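Local atomic coordinates of myosin light chain 1 (Saccharomyces cerevisiae, PDB entry 1M45), a protein that serves as a calmodulin-like light chain that binds the IQ motifs of myosins and of IQG1 and takes part in building the contractile actomyosin ring during cytokinesis. Residues A[57-60]-A[61-64]; A[79-82]-A[83-86]; A[104-107]-A[108-112]. One frame throughout, in Å; residues are numbered along the deposited sequence. Where two conformers were deposited one is given.

Contact 1 of 3, residues A[57-60]-A[61-64]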
ATOM      1  N   SER A  57     -22.546   4.410   1.793  1.00 26.97           N
ATOM      2  CA  SER A  57     -21.522   4.982   2.651  1.00 25.60           C
ATOM      3  C   SER A  57     -21.435   4.259   3.969  1.00 25.40           C
ATOM      4  O   SER A  57     -22.332   3.502   4.320  1.00 24.43           O
ATOM      5  CB  SER A  57     -21.778   6.468   2.881  1.00 25.35           C
ATOM      6  OG  SER A  57     -23.061   6.646   3.459  1.00 26.06           O
ATOM      7  N   LEU A  58     -20.338   4.491   4.690  1.00 25.07           N
ATOM      8  CA  LEU A  58     -20.092   3.885   5.988  1.00 25.05           C
ATOM      9  C   LEU A  58     -19.724   4.970   6.991  1.00 25.23           C
ATOM     10  O   LEU A  58     -18.953   5.881   6.672  1.00 24.76           O
ATOM     11  CB  LEU A  58     -18.925   2.865   5.909  1.00 24.58           C
ATOM     12  CG  LEU A  58     -19.039   1.693   4.941  1.00 25.95           C
ATOM     13  CD1 LEU A  58     -17.702   0.964   4.796  1.00 24.73           C
ATOM     14  CD2 LEU A  58     -20.164   0.755   5.406  1.00 25.15           C
ATOM     15  N   THR A  59     -20.268   4.875   8.204  1.00 25.09           N
ATOM     16  CA  THR A  59     -19.896   5.782   9.285  1.00 25.13           C
ATOM     17  C   THR A  59     -18.583   5.337   9.912  1.00 25.93           C
ATOM     18  O   THR A  59     -18.144   4.187   9.711  1.00 24.45           O
ATOM     19  CB  THR A  59     -20.974   5.856  10.405  1.00 25.32           C
ATOM     20  OG1 THR A  59     -21.061   4.598  11.083  1.00 23.67           O
ATOM     21  CG2 THR A  59     -22.343   6.151   9.855  1.00 25.40           C
ATOM     22  N   LEU A  60     -17.953   6.228  10.680  1.00 26.27           N
ATOM     23  CA  LEU A  60     -16.707   5.885  11.342  1.00 26.47           C
ATOM     24  C   LEU A  60     -16.949   4.744  12.308  1.00 26.08           C
ATOM     25  O   LEU A  60     -16.136   3.825  12.436  1.00 25.76           O
ATOM     26  CB  LEU A  60     -16.107   7.097  12.064  1.00 27.13           C
ATOM     27  CG  LEU A  60     -14.778   6.885  12.769  1.00 28.99           C
ATOM     28  CD1 LEU A  60     -13.733   6.279  11.824  1.00 31.29           C
ATOM     29  CD2 LEU A  60     -14.327   8.215  13.306  1.00 33.85           C
ATOM     30  N   ASP A  61     -18.076   4.796  13.002  1.00 25.42           N
ATOM     31  CA  ASP A  61     -18.377   3.730  13.928  1.00 25.33           C
ATOM     32  C   ASP A  61     -18.551   2.378  13.245  1.00 24.14           C
ATOM     33  O   ASP A  61     -18.196   1.346  13.825  1.00 24.26           O
ATOM     34  CB  ASP A  61     -19.629   4.036  14.739  1.00 25.47           C
ATOM     35  CG  ASP A  61     -19.388   5.070  15.801  1.00 27.66           C
ATOM     36  OD1 ASP A  61     -18.244   5.163  16.343  1.00 31.69           O
ATOM     37  OD2 ASP A  61     -20.316   5.802  16.175  1.00 28.72           O
ATOM     38  N   GLN A  62     -19.111   2.394  12.038  1.00 22.83           N
ATOM     39  CA  GLN A  62     -19.329   1.151  11.304  1.00 21.63           C
ATOM     40  C   GLN A  62     -17.979   0.611  10.878  1.00 22.53           C
ATOM     41  O   GLN A  62     -17.711  -0.612  10.981  1.00 22.29           O
ATOM     42  CB  GLN A  62     -20.213   1.359  10.097  1.00 21.51           C
ATOM     43  CG  GLN A  62     -21.691   1.564  10.377  1.00 20.97           C
ATOM     44  CD  GLN A  62     -22.477   1.753   9.112  1.00 23.85           C
ATOM     45  OE1 GLN A  62     -22.188   2.642   8.313  1.00 24.07           O
ATOM     46  NE2 GLN A  62     -23.461   0.888   8.896  1.00 25.29           N
ATOM     47  N   ILE A  63     -17.101   1.531  10.480  1.00 21.73           N
ATOM     48  CA  ILE A  63     -15.764   1.112  10.046  1.00 22.95           C
ATOM     49  C   ILE A  63     -14.961   0.558  11.203  1.00 23.13           C
ATOM     50  O   ILE A  63     -14.271  -0.447  11.069  1.00 23.85           O
ATOM     51  CB  ILE A  63     -15.002   2.269   9.355  1.00 22.14           C
ATOM     52  CG1 ILE A  63     -15.716   2.598   8.058  1.00 23.41           C
ATOM     53  CG2 ILE A  63     -13.548   1.849   9.051  1.00 22.44           C
ATOM     54  CD1 ILE A  63     -15.126   3.791   7.269  1.00 25.71           C
ATOM     55  N   THR A  64     -15.056   1.214  12.356  1.00 24.42           N
ATOM     56  CA  THR A  64     -14.370   0.763  13.550  1.00 25.46           C
ATOM     57  C   THR A  64     -14.854  -0.619  13.942  1.00 25.83           C
ATOM     58  O   THR A  64     -14.055  -1.478  14.299  1.00 26.36           O
ATOM     59  CB  THR A  64     -14.581   1.781  14.696  1.00 27.02           C
ATOM     60  OG1 THR A  64     -14.074   3.051  14.278  1.00 28.75           O
ATOM     61  CG2 THR A  64     -13.711   1.420  15.887  1.00 27.49           C
TER
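Gln62 folds back over Thr59, its aliphatic CG lying 3.2 Å from Thr59 OG1 and its amide reaching the backbone just before the helix. Its OE1 accepts from Thr59 N at 2.9 Å, a nearly straight bond that arrives in the plane of the amide on a lone pair. Because CG stands anti to its own carbonyl carbon (chi1 -74°) and the chain then runs extended, the amide is carried back to Thr59 N. The reciprocal bond goes from Gln62 N to Thr59 OG1 at 3.1 Å. It is possible because the hydroxyl of Thr59 sits between backbone N and carbonyl carbon (chi1 67°), facing the first turn. Thr59 O takes Ile63 N at 3.0 Å, the first i to i+4 bond of the helix.

Beside these polar bonds lies an apolar contact. Leu58 and Ile63 meet at about a right angle, with Leu58 CB 3.9 Å from Ile63 CG1, and both are buried against Leu26 of helix 26-32. Further along, Leu60 O is gripped by two donors of Thr64: the amide N, and OG1, 2.9 Å away and well above the carbonyl plane. Leu60 and Ile63 also pack on Phe10 and Tyr29, and Leu58 bonds through its backbone to Ile21 of the neighbouring strand.

Thr59 at the N-cap and Gln62 three residues later thus form a capping box. It starts helix 60-69 directly after strand 57-59, which pairs antiparallel with strand 20-22, the strand-to-helix passage found in paired EF-hand motifs.

Contact 2 of 3, residues A[79-82]-A[83-86]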
ATOM      1  N   LYS A  79       2.716  -7.152   8.472  1.00 14.69           N
ATOM      2  CA  LYS A  79       3.860  -7.912   8.971  1.00 16.91           C
ATOM      3  C   LYS A  79       4.941  -8.204   7.958  1.00 16.48           C
ATOM      4  O   LYS A  79       5.783  -9.077   8.212  1.00 18.48           O
ATOM      5  CB  LYS A  79       3.347  -9.217   9.563  1.00 16.84           C
ATOM      6  CG  LYS A  79       2.407  -8.976  10.744  1.00 22.00           C
ATOM      7  CD  LYS A  79       1.858 -10.296  11.293  1.00 27.13           C
ATOM      8  CE  LYS A  79       1.051 -10.001  12.562  1.00 30.22           C
ATOM      9  NZ  LYS A  79       0.327 -11.205  13.073  1.00 34.29           N
ATOM     10  N   ALA A  80       4.933  -7.532   6.812  1.00 15.06           N
ATOM     11  CA  ALA A  80       5.972  -7.795   5.811  1.00 15.68           C
ATOM     12  C   ALA A  80       7.339  -7.379   6.266  1.00 16.05           C
ATOM     13  O   ALA A  80       7.480  -6.404   7.014  1.00 15.17           O
ATOM     14  CB  ALA A  80       5.642  -7.087   4.473  1.00 15.35           C
ATOM     15  N   LYS A  81       8.359  -8.100   5.796  1.00 17.67           N
ATOM     16  CA  LYS A  81       9.729  -7.814   6.188  1.00 18.20           C
ATOM     17  C   LYS A  81      10.581  -7.578   4.952  1.00 17.87           C
ATOM     18  O   LYS A  81      10.275  -8.089   3.874  1.00 17.56           O
ATOM     19  CB  LYS A  81      10.298  -8.993   6.992  1.00 19.45           C
ATOM     20  CG  LYS A  81       9.543  -9.260   8.280  1.00 20.78           C
ATOM     21  CD  LYS A  81      10.272 -10.338   9.091  1.00 25.39           C
ATOM     22  CE  LYS A  81       9.687 -10.447  10.482  1.00 29.15           C
ATOM     23  NZ  LYS A  81      10.544 -11.344  11.340  1.00 30.68           N
ATOM     24  N   THR A  82      11.688  -6.866   5.117  1.00 18.92           N
ATOM     25  CA  THR A  82      12.571  -6.600   3.983  1.00 18.82           C
ATOM     26  C   THR A  82      12.998  -7.886   3.280  1.00 18.30           C
ATOM     27  O   THR A  82      13.050  -7.948   2.043  1.00 17.34           O
ATOM     28  CB  THR A  82      13.792  -5.819   4.469  1.00 20.91           C
ATOM     29  OG1 THR A  82      13.324  -4.567   5.002  1.00 22.78           O
ATOM     30  CG2 THR A  82      14.683  -5.449   3.312  1.00 20.20           C
ATOM     31  N   GLU A  83      13.271  -8.923   4.058  0.50 17.92           N
ATOM     32  CA  GLU A  83      13.717 -10.174   3.483  0.50 17.64           C
ATOM     33  C   GLU A  83      12.695 -10.810   2.531  0.50 17.88           C
ATOM     34  O   GLU A  83      13.072 -11.610   1.689  0.50 18.57           O
ATOM     35  CB  GLU A  83      14.107 -11.160   4.591  0.50 16.62           C
ATOM     36  CG  GLU A  83      12.938 -11.665   5.420  0.50 16.97           C
ATOM     37  CD  GLU A  83      13.386 -12.717   6.398  0.50 17.98           C
ATOM     38  OE1 GLU A  83      14.004 -12.320   7.406  0.50 19.91           O
ATOM     39  OE2 GLU A  83      13.131 -13.914   6.144  0.50 19.42           O
ATOM     40  N   ASP A  84      11.416 -10.464   2.679  1.00 17.80           N
ATOM     41  CA  ASP A  84      10.366 -10.988   1.806  1.00 19.03           C
ATOM     42  C   ASP A  84      10.547 -10.537   0.359  1.00 19.73           C
ATOM     43  O   ASP A  84      10.031 -11.183  -0.550  1.00 21.25           O
ATOM     44  CB  ASP A  84       8.999 -10.514   2.280  1.00 18.98           C
ATOM     45  CG  ASP A  84       8.575 -11.184   3.584  1.00 21.82           C
ATOM     46  OD1 ASP A  84       8.873 -12.404   3.760  1.00 26.97           O
ATOM     47  OD2 ASP A  84       7.962 -10.575   4.485  1.00 22.47           O
ATOM     48  N   PHE A  85      11.279  -9.454   0.139  1.00 19.79           N
ATOM     49  CA  PHE A  85      11.335  -8.863  -1.223  1.00 20.19           C
ATOM     50  C   PHE A  85      12.702  -8.780  -1.877  1.00 21.36           C
ATOM     51  O   PHE A  85      12.798  -8.444  -3.063  1.00 20.11           O
ATOM     52  CB  PHE A  85      10.735  -7.467  -1.173  1.00 19.82           C
ATOM     53  CG  PHE A  85       9.380  -7.444  -0.562  1.00 20.30           C
ATOM     54  CD1 PHE A  85       9.155  -6.740   0.617  1.00 18.23           C
ATOM     55  CD2 PHE A  85       8.334  -8.191  -1.115  1.00 18.33           C
ATOM     56  CE1 PHE A  85       7.891  -6.747   1.220  1.00 20.69           C
ATOM     57  CE2 PHE A  85       7.097  -8.215  -0.486  1.00 19.00           C
ATOM     58  CZ  PHE A  85       6.884  -7.461   0.678  1.00 18.25           C
ATOM     59  N   VAL A  86      13.757  -9.060  -1.101  1.00 22.36           N
ATOM     60  CA  VAL A  86      15.113  -8.988  -1.624  1.00 22.67           C
ATOM     61  C   VAL A  86      15.365  -9.916  -2.797  1.00 23.64           C
ATOM     62  O   VAL A  86      15.916  -9.487  -3.804  1.00 23.39           O
ATOM     63  CB  VAL A  86      16.155  -9.243  -0.495  1.00 24.15           C
ATOM     64  CG1 VAL A  86      17.584  -9.365  -1.038  1.00 25.19           C
ATOM     65  CG2 VAL A  86      16.075  -8.132   0.509  1.00 22.96           C
TER
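The backbone passes from an extended run at Ala80 and Lys81 into a first helical turn, where Asp84 N bonds back to Lys81 O at 2.9 Å and Phe85 N to Thr82 O at 3.0 Å. A further bond from Val86 N to Thr82 O is weak.

The carboxylate of Asp84 returns along the same path. Its OD2 accepts from Lys81 N at 2.8 Å on the anti side of the carboxylate, about 33° out of its plane, in a fairly straight bond. CG is anti to the carbonyl carbon (chi1 -71°) and beside its own backbone N, which turns the carboxylate back toward Lys81 N; Lys81 is thereby held through both its N and its O by one residue. The CB of the same aspartate lies 3.9 Å above the centre of the Phe85 ring.

That ring is buried, and Ala80 CB approaches its CE1 obliquely at 4.0 Å. On the flank of the turn, Val86 CG2 rests 3.4 Å from Thr82 O and meets the methyl of Thr82. Helix 138-146 covers this part, Ile142 touching both Thr82 and Phe85, while an aromatic side chain of the bound peptide meets the Phe85 ring with the planes at about 50°.

One carboxylate oxygen of Asp84 is thus satisfied by a main-chain N-H at the entry to helix 83-90, an interaction that probably polarises the peptide group joining Ala80 to Lys81, while the neighbouring Phe85 ring packs on Ile142 and on the bound peptide, both an aromatic side chain and its backbone.

Contact 3 of 3, residues A[104-107]-A[108-112]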
ATOM      1  N   ASP A 104      13.734  -0.619 -14.526  1.00 15.84           N
ATOM      2  CA  ASP A 104      13.417  -1.992 -14.130  1.00 15.92           C
ATOM      3  C   ASP A 104      12.411  -2.013 -12.975  1.00 15.63           C
ATOM      4  O   ASP A 104      11.597  -2.947 -12.869  1.00 15.99           O
ATOM      5  CB  ASP A 104      14.651  -2.760 -13.726  1.00 17.38           C
ATOM      6  CG  ASP A 104      15.482  -3.188 -14.915  1.00 18.82           C
ATOM      7  OD1 ASP A 104      14.960  -3.226 -16.050  1.00 24.06           O
ATOM      8  OD2 ASP A 104      16.639  -3.563 -14.772  1.00 21.49           O
ATOM      9  N   LEU A 105      12.483  -1.002 -12.099  1.00 15.69           N
ATOM     10  CA  LEU A 105      11.540  -0.975 -10.982  1.00 15.41           C
ATOM     11  C   LEU A 105      10.150  -0.739 -11.525  1.00 15.69           C
ATOM     12  O   LEU A 105       9.161  -1.386 -11.105  1.00 15.24           O
ATOM     13  CB  LEU A 105      11.941   0.063  -9.937  1.00 15.97           C
ATOM     14  CG  LEU A 105      10.953   0.240  -8.769  1.00 15.98           C
ATOM     15  CD1 LEU A 105      10.722  -1.104  -8.082  1.00 18.21           C
ATOM     16  CD2 LEU A 105      11.562   1.252  -7.734  1.00 20.87           C
ATOM     17  N   ARG A 106      10.050   0.206 -12.461  1.00 15.97           N
ATOM     18  CA  ARG A 106       8.740   0.431 -13.088  1.00 14.79           C
ATOM     19  C   ARG A 106       8.232  -0.824 -13.778  1.00 14.06           C
ATOM     20  O   ARG A 106       7.020  -1.153 -13.704  1.00 15.46           O
ATOM     21  CB  ARG A 106       8.793   1.610 -14.051  1.00 14.42           C
ATOM     22  CG  ARG A 106       7.448   1.948 -14.649  1.00 14.52           C
ATOM     23  CD  ARG A 106       7.477   3.266 -15.414  1.00 16.56           C
ATOM     24  NE  ARG A 106       7.664   4.369 -14.461  1.00 15.75           N
ATOM     25  CZ  ARG A 106       6.686   5.111 -13.966  1.00 13.61           C
ATOM     26  NH1 ARG A 106       5.418   4.900 -14.303  1.00 14.60           N
ATOM     27  NH2 ARG A 106       6.970   6.059 -13.076  1.00 15.48           N
ATOM     28  N   TYR A 107       9.135  -1.512 -14.494  1.00 14.16           N
ATOM     29  CA  TYR A 107       8.805  -2.766 -15.132  1.00 14.58           C
ATOM     30  C   TYR A 107       8.247  -3.789 -14.150  1.00 14.52           C
ATOM     31  O   TYR A 107       7.196  -4.392 -14.399  1.00 14.53           O
ATOM     32  CB  TYR A 107      10.027  -3.315 -15.843  1.00 13.87           C
ATOM     33  CG  TYR A 107       9.843  -4.713 -16.433  1.00 16.06           C
ATOM     34  CD1 TYR A 107       9.395  -4.882 -17.736  1.00 19.73           C
ATOM     35  CD2 TYR A 107      10.172  -5.840 -15.698  1.00 19.28           C
ATOM     36  CE1 TYR A 107       9.256  -6.181 -18.284  1.00 18.62           C
ATOM     37  CE2 TYR A 107      10.029  -7.129 -16.225  1.00 20.23           C
ATOM     38  CZ  TYR A 107       9.585  -7.269 -17.500  1.00 17.85           C
ATOM     39  OH  TYR A 107       9.471  -8.514 -18.013  1.00 19.21           O
ATOM     40  N   MET A 108       8.946  -3.967 -13.032  0.50 14.06           N
ATOM     41  CA  MET A 108       8.515  -4.900 -12.001  0.50 14.34           C
ATOM     42  C   MET A 108       7.112  -4.577 -11.506  0.50 14.16           C
ATOM     43  O   MET A 108       6.271  -5.460 -11.397  0.50 14.74           O
ATOM     44  CB  MET A 108       9.467  -4.875 -10.799  0.50 14.15           C
ATOM     45  CG  MET A 108      10.899  -5.375 -11.061  0.50 12.03           C
ATOM     46  SD  MET A 108      11.925  -5.081  -9.582  0.50 15.51           S
ATOM     47  CE  MET A 108      11.274  -6.303  -8.462  0.50 18.03           C
ATOM     48  N   LEU A 109       6.876  -3.308 -11.190  1.00 13.64           N
ATOM     49  CA  LEU A 109       5.636  -2.895 -10.586  1.00 12.89           C
ATOM     50  C   LEU A 109       4.427  -2.767 -11.504  1.00 13.47           C
ATOM     51  O   LEU A 109       3.322  -2.993 -11.059  1.00 14.14           O
ATOM     52  CB  LEU A 109       5.828  -1.582  -9.820  1.00 12.17           C
ATOM     53  CG  LEU A 109       6.898  -1.720  -8.727  1.00 15.03           C
ATOM     54  CD1 LEU A 109       6.995  -0.399  -8.031  1.00 15.32           C
ATOM     55  CD2 LEU A 109       6.506  -2.802  -7.694  1.00 12.64           C
ATOM     56  N   THR A 110       4.661  -2.420 -12.766  1.00 14.29           N
ATOM     57  CA  THR A 110       3.564  -2.263 -13.710  1.00 14.62           C
ATOM     58  C   THR A 110       3.373  -3.430 -14.648  1.00 16.15           C
ATOM     59  O   THR A 110       2.309  -3.563 -15.246  1.00 16.38           O
ATOM     60  CB  THR A 110       3.727  -1.017 -14.574  1.00 14.04           C
ATOM     61  OG1 THR A 110       4.872  -1.167 -15.421  1.00 14.55           O
ATOM     62  CG2 THR A 110       3.921   0.238 -13.736  1.00 14.96           C
ATOM     63  N   GLY A 111       4.403  -4.231 -14.821  1.00 17.03           N
ATOM     64  CA  GLY A 111       4.315  -5.361 -15.750  1.00 17.94           C
ATOM     65  C   GLY A 111       4.129  -6.724 -15.122  1.00 18.30           C
ATOM     66  O   GLY A 111       3.850  -7.687 -15.826  1.00 18.04           O
ATOM     67  N   LEU A 112       4.347  -6.828 -13.813  1.00 17.20           N
ATOM     68  CA  LEU A 112       4.240  -8.101 -13.104  1.00 18.62           C
ATOM     69  C   LEU A 112       3.266  -8.003 -11.934  1.00 18.81           C
ATOM     70  O   LEU A 112       2.800  -6.911 -11.598  1.00 16.88           O
ATOM     71  CB  LEU A 112       5.629  -8.546 -12.593  1.00 18.89           C
ATOM     72  CG  LEU A 112       6.730  -8.746 -13.642  1.00 22.01           C
ATOM     73  CD1 LEU A 112       8.120  -8.848 -13.014  1.00 23.65           C
ATOM     74  CD2 LEU A 112       6.426  -9.965 -14.503  1.00 24.63           C
TER
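Leu105 and Leu109, one turn apart, interlock as two branched bumps: CD1 of Leu105 lies 3.8 Å from CD1 of Leu109 and nearly as close to its CG, the two side chains slanting across each other. Leu105 stretches forward along the helix with CG anti to the backbone N (chi1 176°), which brings its end to Leu109 although its root points away. Phe89 and Leu125 touch Leu105, and Leu124 packs on Leu109, which also packs on an apolar side chain of the bound peptide.

Met108 rises on the adjoining ridge. In the conformer given, its CG lies over Asp104 O and its SD is 4.4 Å from Leu105 CD1; Phe89 and Phe92 touch it.

On a different flank Thr110 fills the notch beside the Arg106 stem, CG2 standing 4.0 Å from Arg106 CG. Its hydroxyl turns inward and OG1 donates to Arg106 O at 2.7 Å, above the carbonyl plane, while Thr110 N donates to the same oxygen at 2.8 Å. Two bonds thus grip one acceptor. The guanidinium end of Arg106 goes elsewhere, forming salt bridges with Asp118 and Asp122 of helix 118-125.

Toward the C-terminal side, CD1 of Leu112 meets Tyr107 CE2 at 4.1 Å, obliquely to the ring. Gly111 N, between them in sequence, bonds to Tyr107 O at 2.8 Å.

Most of these residues belong to helix 102-111, the exiting helix of an EF-hand, packed against helices 83-90 and 118-125, with Leu109 and Leu112 packing on the bound peptide, Leu112 O hydrogen-bonded to a polar side chain of it, and Asp104 near the helix start inferred to belong to a calcium site.

The three contacts follow one another along the chain in two halves of the molecule. Contact 1 stands apart: its centre is 32 Å from that of contact 2 and 35 Å from that of contact 3, on the other side of the chain's centre. Contacts 2 and 3 belong to one EF-hand, the first opening its entering helix 83-90 and the second lying on its exiting helix 102-111; their centres are 18 Å apart and their nearest atoms about 6 Å. Both reach the bound IQ peptide, contact 2 through Ala80, Asp84 and Phe85 and contact 3 through Leu109 and Leu112. Asp93 of the inferred calcium site lies about 8 Å from the side chains of both Val86 and Asp104.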